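Local coordinates for protein superoxide dismutase [Ni] (Streptomyces coelicolor, PDB 1T6U) that catalyses the dismutation of superoxide to hydrogen peroxide and molecular oxygen at a nickel centre, working as a hollow homohexamer of four-helix-bundle subunits, at residues V8-A12 with V57-Y62; A14-E19 with L101-A105; V24-M28 with A40-K44; Y71-L77 with I110-T114. The protein carries 1 engineered substitution. All blocks are in the same frame, centred on the assembly; numbering follows the deposited sequence. Where two conformers were deposited one is given.

Contact 1: residues V8-A12 with V57-Y62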
# COMPACT_ATOMS: atom_id res chain seq x y z
N VAL A 8 -6.13 6.60 20.24
CA VAL A 8 -6.88 5.35 20.12
C VAL A 8 -5.92 4.18 19.90
O VAL A 8 -5.20 4.15 18.92
CB VAL A 8 -7.90 5.41 18.97
CG1 VAL A 8 -8.67 4.10 18.82
CG2 VAL A 8 -8.90 6.52 19.22
N TYR A 9 -5.94 3.26 20.84
CA TYR A 9 -5.17 2.02 20.72
C TYR A 9 -5.92 0.84 21.27
O TYR A 9 -6.68 0.96 22.22
CB TYR A 9 -3.85 2.05 21.51
CG TYR A 9 -2.92 3.17 21.13
CD1 TYR A 9 -3.04 4.41 21.71
CD2 TYR A 9 -1.94 2.96 20.18
CE1 TYR A 9 -2.17 5.41 21.34
CE2 TYR A 9 -1.07 3.95 19.81
CZ TYR A 9 -1.21 5.17 20.40
OH TYR A 9 -0.35 6.19 20.06
N ASP A 10 -5.67 -0.35 20.71
CA ASP A 10 -6.20 -1.58 21.26
C ASP A 10 -5.37 -2.72 20.69
O ASP A 10 -5.30 -2.84 19.46
CB ASP A 10 -7.67 -1.76 20.95
CG ASP A 10 -8.35 -2.83 21.75
OD1 ASP A 10 -7.72 -3.85 22.03
OD2 ASP A 10 -9.54 -2.69 22.13
N PRO A 11 -4.77 -3.53 21.55
CA PRO A 11 -4.07 -4.72 21.08
C PRO A 11 -4.95 -5.68 20.28
O PRO A 11 -4.37 -6.54 19.59
CB PRO A 11 -3.61 -5.41 22.36
CG PRO A 11 -3.57 -4.34 23.37
CD PRO A 11 -4.68 -3.40 23.02
N ALA A 12 -6.25 -5.55 20.29
CA ALA A 12 -7.13 -6.31 19.43
C ALA A 12 -6.79 -6.21 17.96
O ALA A 12 -7.05 -7.13 17.20
CB ALA A 12 -8.54 -5.77 19.55
N VAL A 57 3.68 -0.57 16.69
CA VAL A 57 3.05 0.70 17.03
C VAL A 57 2.69 0.78 18.50
O VAL A 57 2.88 1.81 19.16
CB VAL A 57 1.81 0.88 16.11
CG1 VAL A 57 0.87 1.93 16.67
CG2 VAL A 57 2.23 1.24 14.68
N LEU A 58 2.13 -0.29 19.08
CA LEU A 58 1.87 -0.23 20.52
C LEU A 58 3.13 0.16 21.30
O LEU A 58 3.09 1.02 22.21
CB LEU A 58 1.36 -1.58 21.02
CG LEU A 58 -0.05 -2.01 20.63
CD1 LEU A 58 -0.32 -3.45 20.98
CD2 LEU A 58 -1.13 -1.13 21.26
N TRP A 59 4.22 -0.52 20.91
CA TRP A 59 5.51 -0.41 21.59
C TRP A 59 6.12 0.99 21.45
O TRP A 59 6.59 1.61 22.42
CB TRP A 59 6.50 -1.43 21.07
CG TRP A 59 7.85 -1.43 21.68
CD1 TRP A 59 8.12 -1.64 23.02
CD2 TRP A 59 9.10 -1.20 21.04
NE1 TRP A 59 9.47 -1.56 23.21
CE2 TRP A 59 10.10 -1.29 22.01
CE3 TRP A 59 9.49 -0.93 19.72
CZ2 TRP A 59 11.45 -1.11 21.69
CZ3 TRP A 59 10.82 -0.76 19.41
CH2 TRP A 59 11.81 -0.85 20.41
N SER A 60 6.11 1.48 20.20
CA SER A 60 6.76 2.78 19.98
C SER A 60 5.87 3.96 20.32
O SER A 60 6.31 5.02 20.75
CB SER A 60 7.22 2.97 18.53
OG SER A 60 6.11 2.89 17.62
N ASP A 61 4.56 3.82 20.10
CA ASP A 61 3.69 4.99 20.16
C ASP A 61 2.81 5.02 21.39
O ASP A 61 2.63 6.10 21.93
CB ASP A 61 2.83 5.01 18.89
CG ASP A 61 3.57 5.23 17.58
OD1 ASP A 61 4.81 5.22 17.53
OD2 ASP A 61 2.87 5.41 16.55
N TYR A 62 2.28 3.90 21.83
CA TYR A 62 1.46 3.89 23.05
C TYR A 62 2.32 3.84 24.29
O TYR A 62 2.21 4.68 25.22
CB TYR A 62 0.45 2.70 23.04
CG TYR A 62 -0.22 2.70 24.41
CD1 TYR A 62 -1.24 3.57 24.72
CD2 TYR A 62 0.18 1.82 25.40
CE1 TYR A 62 -1.86 3.59 25.96
CE2 TYR A 62 -0.41 1.84 26.66
CZ TYR A 62 -1.45 2.71 26.94
OH TYR A 62 -2.07 2.75 28.17
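The N-terminal nickel hook, the loop that carries the metal ligands His1, Cys2 and Cys6, is laid against the four-helix bundle here, and Tyr9 carries most of the packing onto the last turns of helix 34-62. Its ring lies over Tyr62: CB of Tyr62 stands 3.7 Å from the Tyr9 ring centroid, only 9° off the ring normal, a CH-pi contact centred on the face. From that CB the Tyr62 ring, with CG anti to its backbone N (chi1 173°), turns its edge toward the same face. The pair is therefore T-shaped, with centroids 5.3 Å apart and planes at 62°. Val57 CG1 meets the edge of the Tyr9 ring at CE2, and Leu58 divides its two methyls, CD2 going to Tyr9 CB and CD1 to the ring of Pro11. The hydroxyl of Tyr62 points on to Thr114, a hydrogen bond to helix 94-115. Tyr9's side chain lies about 5 Å from the nickel ion, nearest atoms, so it probably helps shape the surroundings of the metal. A leucine in place of Tyr9 would probably leave the Tyr62 CB and ring edge without their aromatic face and let the hook shift on the bundle. Further along, Asp10 OD1 accepts from Ala12 N at 2.8 Å, capping helix 12-30, while Tyr9 OH ends 3.6 Å from Asp61 CB.

Contact 2: residues A14-E19 with L101-A105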
# COMPACT_ATOMS: atom_id res chain seq x y z
N ALA A 14 -3.76 -6.17 16.60
CA ALA A 14 -2.77 -7.22 16.45
C ALA A 14 -3.38 -8.60 16.65
O ALA A 14 -3.10 -9.54 15.88
CB ALA A 14 -1.63 -7.03 17.45
N ARG A 15 -4.21 -8.77 17.69
CA ARG A 15 -4.80 -10.05 17.98
C ARG A 15 -5.62 -10.62 16.82
O ARG A 15 -5.49 -11.81 16.47
CB ARG A 15 -5.72 -9.96 19.23
CG ARG A 15 -6.21 -11.36 19.65
CD ARG A 15 -7.17 -11.28 20.80
NE ARG A 15 -8.44 -10.77 20.26
CZ ARG A 15 -9.01 -9.65 20.66
NH1 ARG A 15 -8.48 -8.89 21.63
NH2 ARG A 15 -10.15 -9.34 20.05
N ILE A 16 -6.47 -9.77 16.22
CA ILE A 16 -7.32 -10.34 15.18
C ILE A 16 -6.50 -10.75 13.99
O ILE A 16 -6.81 -11.77 13.38
CB ILE A 16 -8.41 -9.30 14.83
CG1 ILE A 16 -9.32 -8.94 16.01
CG2 ILE A 16 -9.19 -9.74 13.60
CD1 ILE A 16 -10.06 -7.61 15.99
N GLU A 17 -5.43 -10.04 13.66
CA GLU A 17 -4.59 -10.47 12.52
C GLU A 17 -3.87 -11.76 12.89
O GLU A 17 -3.79 -12.65 12.04
CB GLU A 17 -3.62 -9.38 12.07
CG GLU A 17 -4.29 -8.13 11.54
CD GLU A 17 -5.15 -8.39 10.32
OE1 GLU A 17 -5.86 -7.47 9.90
OE2 GLU A 17 -5.09 -9.53 9.77
N ALA A 18 -3.38 -11.90 14.14
CA ALA A 18 -2.74 -13.15 14.54
C ALA A 18 -3.74 -14.28 14.57
O ALA A 18 -3.39 -15.43 14.26
CB ALA A 18 -2.00 -12.88 15.85
N GLU A 19 -4.99 -14.04 14.94
CA GLU A 19 -6.03 -15.05 14.86
C GLU A 19 -6.22 -15.54 13.42
O GLU A 19 -6.38 -16.71 13.12
CB GLU A 19 -7.33 -14.46 15.45
CG GLU A 19 -7.35 -14.34 16.96
CD GLU A 19 -8.58 -13.64 17.50
OE1 GLU A 19 -8.66 -13.46 18.74
OE2 GLU A 19 -9.47 -13.25 16.71
N LEU A 101 -0.03 -15.51 19.39
CA LEU A 101 -1.19 -15.08 20.19
C LEU A 101 -0.92 -15.04 21.67
O LEU A 101 -1.38 -14.13 22.39
CB LEU A 101 -2.40 -16.02 19.91
CG LEU A 101 -3.09 -15.73 18.55
CD1 LEU A 101 -3.93 -16.93 18.16
CD2 LEU A 101 -3.90 -14.44 18.58
N ASP A 102 -0.14 -16.02 22.14
CA ASP A 102 0.13 -16.01 23.59
C ASP A 102 1.02 -14.85 23.96
O ASP A 102 0.81 -14.27 25.02
CB ASP A 102 0.78 -17.31 23.96
CG ASP A 102 -0.06 -18.56 23.82
OD1 ASP A 102 0.53 -19.67 23.80
OD2 ASP A 102 -1.29 -18.46 23.76
N TYR A 103 1.99 -14.52 23.09
CA TYR A 103 2.78 -13.32 23.34
C TYR A 103 1.92 -12.06 23.24
O TYR A 103 2.01 -11.16 24.10
CB TYR A 103 3.92 -13.18 22.36
CG TYR A 103 5.14 -14.00 22.65
CD1 TYR A 103 5.64 -14.91 21.73
CD2 TYR A 103 5.81 -13.83 23.86
CE1 TYR A 103 6.76 -15.66 21.97
CE2 TYR A 103 6.94 -14.61 24.09
CZ TYR A 103 7.41 -15.52 23.17
OH TYR A 103 8.56 -16.24 23.50
N ILE A 104 1.06 -11.94 22.24
CA ILE A 104 0.18 -10.78 22.20
C ILE A 104 -0.67 -10.67 23.45
O ILE A 104 -0.96 -9.58 23.95
CB ILE A 104 -0.70 -10.82 20.92
CG1 ILE A 104 0.16 -10.62 19.67
CG2 ILE A 104 -1.83 -9.81 21.00
CD1 ILE A 104 -0.47 -11.05 18.35
N ALA A 105 -1.10 -11.83 23.98
CA ALA A 105 -1.91 -11.85 25.20
C ALA A 105 -1.19 -11.29 26.41
O ALA A 105 -1.77 -10.60 27.26
CB ALA A 105 -2.41 -13.27 25.48
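Leu101 reaches from helix 94-115 toward helix 12-30, and following it outward gives most of this contact. From CB the chain turns to CG, held anti to the carbonyl carbon (chi1 -76°), which brings CG to 4.1 Å from Ala18 CB. At the tip CD2 does the main work. It packs 3.7 Å from Ala18 CB and sits equally near the backbone oxygen of Arg15, with Arg15 CG and Glu19 CG approaching crosswise as well, so this one methyl is lodged among three residues of the facing helix. The two segments run antiparallel at 168°, their axes 9.8 Å apart, as expected for neighbouring helices of the four-helix bundle, and the small Ala14 and Ala18 let large side chains come close to the backbone. One turn on from Leu101, Ile104 uses the same surface: its CD1 presses to 3.5 Å from Ala18 CB, tighter than usual for two carbons, and lies near the carbonyl oxygen of Ala14. Arg15 bends at chi3 and swings its polar end away from helix 94-115. Its NE then forms a salt bridge with Glu19 OE1 at 3.1 Å; as a hydrogen bond this is weak, the angle at the hydrogen being 134°.

Contact 3: residues V24-M28 with A40-K44; sequences VQEKM and ATVIK
Val24 and Met28, one turn apart on helix 12-30, close on Ala40 of helix 34-62 in an antiparallel helix pair of the bundle, with segment axes 10.1 Å apart. The apolar contacts come first. Met28 CG lies 3.5 Å from Ala40 CB, while Val24 CG1 touches the same methyl from a turn earlier and also rests 3.4 Å from the Ala40 carbonyl oxygen. Beyond CG, Met28 bends at chi3 (81°), which carries CE to 3.4 Å from Thr41 OG1, a hydroxyl already hydrogen-bonded to the Gln37 carbonyl. The second kind of contact is made by the aliphatic parts of polar side chains. Lys44 crosses Gln25 at about a right angle, its CD 3.6 Å from Gln25 CG, and its CE packs 3.9 Å from Met28 SD. An alanine in place of Met28 would probably open a gap beside Ala40 and Thr41 and leave Lys44 CE without its sulfur neighbour. The polar ends bond outside the pair: Lys44 NZ to the Ser91 carbonyl and to His35 of a neighbouring subunit, Gln25 NE2 to Thr96 and Ser91. No hydrogen bond joins the segments, then; the touching is mostly carbon and sulfur, with carbon also resting on the Ala40 and Thr41 oxygens, and the buried polar ends find their partners beyond it.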
# COMPACT_ATOMS: atom_id res chain seq x y z
N VAL A 24 -5.54 -19.53 9.13
CA VAL A 24 -4.97 -19.91 7.84
C VAL A 24 -4.10 -21.15 7.98
O VAL A 24 -4.22 -22.08 7.17
CB VAL A 24 -4.21 -18.72 7.22
CG1 VAL A 24 -3.46 -19.17 5.97
CG2 VAL A 24 -5.18 -17.61 6.85
N GLN A 25 -3.26 -21.20 8.99
CA GLN A 25 -2.44 -22.38 9.23
C GLN A 25 -3.32 -23.62 9.42
O GLN A 25 -3.03 -24.65 8.82
CB GLN A 25 -1.50 -22.17 10.42
CG GLN A 25 -0.48 -21.07 10.18
CD GLN A 25 0.31 -20.67 11.41
OE1 GLN A 25 -0.24 -20.56 12.51
NE2 GLN A 25 1.60 -20.39 11.20
N GLU A 26 -4.39 -23.52 10.23
CA GLU A 26 -5.28 -24.68 10.40
C GLU A 26 -5.86 -25.14 9.07
O GLU A 26 -5.95 -26.33 8.70
CB GLU A 26 -6.36 -24.33 11.41
CG GLU A 26 -5.87 -24.07 12.81
CD GLU A 26 -6.82 -23.35 13.74
OE1 GLU A 26 -6.65 -23.42 14.98
OE2 GLU A 26 -7.76 -22.66 13.30
N LYS A 27 -6.31 -24.17 8.27
CA LYS A 27 -6.91 -24.53 6.99
C LYS A 27 -5.92 -25.16 6.02
O LYS A 27 -6.28 -25.99 5.20
CB LYS A 27 -7.52 -23.27 6.35
CG LYS A 27 -8.74 -22.82 7.15
CD LYS A 27 -9.42 -21.60 6.63
CE LYS A 27 -10.76 -21.33 7.28
NZ LYS A 27 -11.71 -22.45 7.39
N MET A 28 -4.68 -24.77 6.09
CA MET A 28 -3.66 -25.37 5.24
C MET A 28 -3.56 -26.85 5.52
O MET A 28 -3.22 -27.61 4.66
CB MET A 28 -2.28 -24.69 5.42
CG MET A 28 -2.31 -23.24 4.94
SD MET A 28 -0.73 -22.37 5.04
CE MET A 28 0.06 -22.97 3.54
N ALA A 40 -3.07 -19.41 0.56
CA ALA A 40 -2.98 -19.36 2.01
C ALA A 40 -1.64 -18.77 2.43
O ALA A 40 -1.56 -18.02 3.40
CB ALA A 40 -3.20 -20.78 2.56
N THR A 41 -0.57 -19.12 1.72
CA THR A 41 0.75 -18.64 2.06
C THR A 41 0.85 -17.17 1.81
O THR A 41 1.38 -16.44 2.67
CB THR A 41 1.82 -19.42 1.26
OG1 THR A 41 1.72 -20.83 1.53
CG2 THR A 41 3.23 -18.99 1.66
N VAL A 42 0.36 -16.69 0.66
CA VAL A 42 0.30 -15.27 0.35
C VAL A 42 -0.43 -14.49 1.45
O VAL A 42 0.06 -13.49 1.98
CB VAL A 42 -0.42 -15.04 -1.00
CG1 VAL A 42 -0.69 -13.55 -1.20
CG2 VAL A 42 0.39 -15.62 -2.14
N ILE A 43 -1.61 -14.98 1.83
CA ILE A 43 -2.43 -14.24 2.79
C ILE A 43 -1.83 -14.27 4.18
O ILE A 43 -1.82 -13.25 4.90
CB ILE A 43 -3.86 -14.84 2.72
CG1 ILE A 43 -4.52 -14.39 1.40
CG2 ILE A 43 -4.70 -14.53 3.91
CD1 ILE A 43 -5.81 -15.07 1.05
N LYS A 44 -1.35 -15.43 4.58
CA LYS A 44 -0.71 -15.57 5.88
C LYS A 44 0.41 -14.55 5.99
O LYS A 44 0.60 -13.89 7.02
CB LYS A 44 -0.16 -17.00 6.05
CG LYS A 44 0.62 -17.20 7.35
CD LYS A 44 0.74 -18.67 7.76
CE LYS A 44 1.44 -19.56 6.76
NZ LYS A 44 2.88 -19.20 6.72

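Contact 4: residues Y71-L77 with I110-T114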
# COMPACT_ATOMS: atom_id res chain seq x y z
N TYR A 71 7.52 -2.17 33.82
CA TYR A 71 7.58 -3.44 33.14
C TYR A 71 8.90 -3.56 32.42
O TYR A 71 9.01 -3.40 31.22
CB TYR A 71 6.43 -3.56 32.14
CG TYR A 71 5.07 -3.33 32.77
CD1 TYR A 71 4.44 -2.09 32.74
CD2 TYR A 71 4.44 -4.39 33.41
CE1 TYR A 71 3.21 -1.93 33.33
CE2 TYR A 71 3.18 -4.23 34.01
CZ TYR A 71 2.57 -2.99 33.96
OH TYR A 71 1.33 -2.81 34.54
N PRO A 72 9.94 -3.86 33.17
CA PRO A 72 11.26 -3.96 32.57
C PRO A 72 11.43 -5.06 31.53
O PRO A 72 12.38 -5.04 30.74
CB PRO A 72 12.18 -4.25 33.77
CG PRO A 72 11.27 -4.77 34.85
CD PRO A 72 9.92 -4.09 34.62
N GLU A 73 10.52 -6.02 31.52
CA GLU A 73 10.48 -7.11 30.56
C GLU A 73 9.77 -6.76 29.28
O GLU A 73 9.81 -7.56 28.36
CB GLU A 73 9.73 -8.30 31.19
CG GLU A 73 8.21 -8.12 31.20
CD GLU A 73 7.59 -7.47 32.42
OE1 GLU A 73 8.23 -6.60 33.07
OE2 GLU A 73 6.42 -7.87 32.69
N LEU A 74 9.13 -5.62 29.19
CA LEU A 74 8.26 -5.26 28.08
C LEU A 74 8.98 -5.08 26.77
O LEU A 74 8.55 -5.55 25.72
CB LEU A 74 7.49 -3.97 28.46
CG LEU A 74 6.49 -3.52 27.38
CD1 LEU A 74 5.52 -4.63 26.97
CD2 LEU A 74 5.70 -2.30 27.85
N HIS A 75 10.15 -4.44 26.80
CA HIS A 75 10.94 -4.34 25.57
C HIS A 75 11.22 -5.70 24.95
O HIS A 75 11.02 -5.89 23.75
CB HIS A 75 12.28 -3.63 25.84
CG HIS A 75 12.22 -2.17 26.03
ND1 HIS A 75 11.31 -1.36 25.40
CD2 HIS A 75 12.98 -1.34 26.77
CE1 HIS A 75 11.53 -0.08 25.76
NE2 HIS A 75 12.55 -0.06 26.61
N GLN A 76 11.74 -6.63 25.76
CA GLN A 76 12.06 -7.98 25.27
C GLN A 76 10.80 -8.74 24.90
O GLN A 76 10.84 -9.53 23.93
CB GLN A 76 12.86 -8.77 26.29
CG GLN A 76 13.39 -10.08 25.74
CD GLN A 76 14.43 -9.92 24.67
OE1 GLN A 76 15.41 -9.20 24.82
NE2 GLN A 76 14.24 -10.59 23.53
N LEU A 77 9.72 -8.52 25.62
CA LEU A 77 8.46 -9.14 25.25
C LEU A 77 8.03 -8.71 23.86
O LEU A 77 7.64 -9.56 23.05
CB LEU A 77 7.41 -8.82 26.29
CG LEU A 77 5.97 -9.23 25.92
CD1 LEU A 77 5.89 -10.73 25.78
CD2 LEU A 77 5.06 -8.67 27.01
N ILE A 110 -0.62 -6.27 30.01
CA ILE A 110 0.11 -5.05 30.42
C ILE A 110 -0.59 -3.79 29.94
O ILE A 110 -0.86 -2.85 30.69
CB ILE A 110 1.57 -5.17 29.95
CG1 ILE A 110 2.30 -6.33 30.66
CG2 ILE A 110 2.34 -3.88 30.08
CD1 ILE A 110 3.71 -6.56 30.17
N PHE A 111 -0.95 -3.79 28.63
CA PHE A 111 -1.71 -2.68 28.07
C PHE A 111 -2.87 -2.28 28.97
O PHE A 111 -3.04 -1.13 29.40
CB PHE A 111 -2.15 -3.04 26.65
CG PHE A 111 -2.98 -1.93 26.01
CD1 PHE A 111 -2.38 -0.89 25.34
CD2 PHE A 111 -4.37 -1.90 26.11
CE1 PHE A 111 -3.14 0.13 24.77
CE2 PHE A 111 -5.13 -0.91 25.51
CZ PHE A 111 -4.52 0.14 24.86
N TRP A 112 -3.75 -3.24 29.27
CA TRP A 112 -4.96 -2.89 30.05
C TRP A 112 -4.58 -2.52 31.47
O TRP A 112 -5.27 -1.66 32.02
CB TRP A 112 -6.05 -3.98 29.94
CG TRP A 112 -6.60 -3.97 28.54
CD1 TRP A 112 -6.40 -4.92 27.54
CD2 TRP A 112 -7.44 -2.96 28.00
NE1 TRP A 112 -7.06 -4.52 26.43
CE2 TRP A 112 -7.71 -3.34 26.67
CE3 TRP A 112 -7.98 -1.77 28.48
CZ2 TRP A 112 -8.51 -2.57 25.82
CZ3 TRP A 112 -8.77 -1.02 27.64
CH2 TRP A 112 -9.04 -1.42 26.33
N GLU A 113 -3.55 -3.07 32.05
CA GLU A 113 -3.13 -2.55 33.39
C GLU A 113 -2.78 -1.07 33.31
O GLU A 113 -3.13 -0.22 34.12
CB GLU A 113 -1.94 -3.34 33.92
CG GLU A 113 -2.35 -4.73 34.35
CD GLU A 113 -1.25 -5.62 34.89
OE1 GLU A 113 -0.10 -5.17 35.04
OE2 GLU A 113 -1.54 -6.80 35.20
N THR A 114 -2.04 -0.71 32.23
CA THR A 114 -1.67 0.70 32.07
C THR A 114 -2.86 1.63 31.76
O THR A 114 -2.70 2.84 31.91
CB THR A 114 -0.57 0.92 31.02
OG1 THR A 114 -1.11 0.66 29.71
CG2 THR A 114 0.60 -0.01 31.22
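The hydroxyl of Tyr71 donates to Glu113 OE1 at 2.8 Å, the one hydrogen bond joining these two segments. It meets the anti lone pair of the carboxylate, and OE1 lies at the edge of the ring, near its plane, with carboxylate and ring planes 40° apart. Glu113 gets there by an extended chain beyond CG. Ile110 packs against one face of the same ring: its CG2 stands 3.7 Å from the Tyr71 centroid and 4° off the ring normal, a well-centred CH-pi contact. CG2 is set anti to the backbone N, while the other branch of Ile110 runs out to CD1, where Leu77 CD2 meets it tip to tip at 4.0 Å and Leu74 CD1 slides past. Thr114 CG2 adds a contact at Tyr71 CE1, 3.9 Å away. Tyr71 opens a type I turn to Leu74, so the contact packs the bend leading into helix 74-89 onto the C-terminal part of helix 94-115. Thr114 OG1 is itself bonded to the Phe111 carbonyl at 2.7 Å. The chemistry is thus mixed: the isoleucine methyl probably limits how near the ring can come, and the carboxylate is likely to hold the hydroxyl, keeping the ring from sliding over Ile110.

Contacts 1 and 4 share one end of the bundle, their centres 12 Å apart, and touch directly: Trp59 NE1 lies 2.9 Å from His75 ND1, a probable hydrogen bond, and Pro11 packs on Phe111. Segment 14-19 of contact 2 comes just after 8-12 in the chain, though the segments of the two contacts alternate; their centres are 13 Å apart. Contact 2 meets contact 4 where Tyr103 CD2 lies 3.7 Å from Leu77 CD1. Contact 3 is at the far end, 26 Å from contact 1 and 30 Å from contact 4, centre to centre. Contact 1 borders a nickel site through Tyr9. Contact 3 has a nickel ion about 6 Å from the side chain of Ile43, nearest atoms, which packs on Cys2 of a neighbouring subunit.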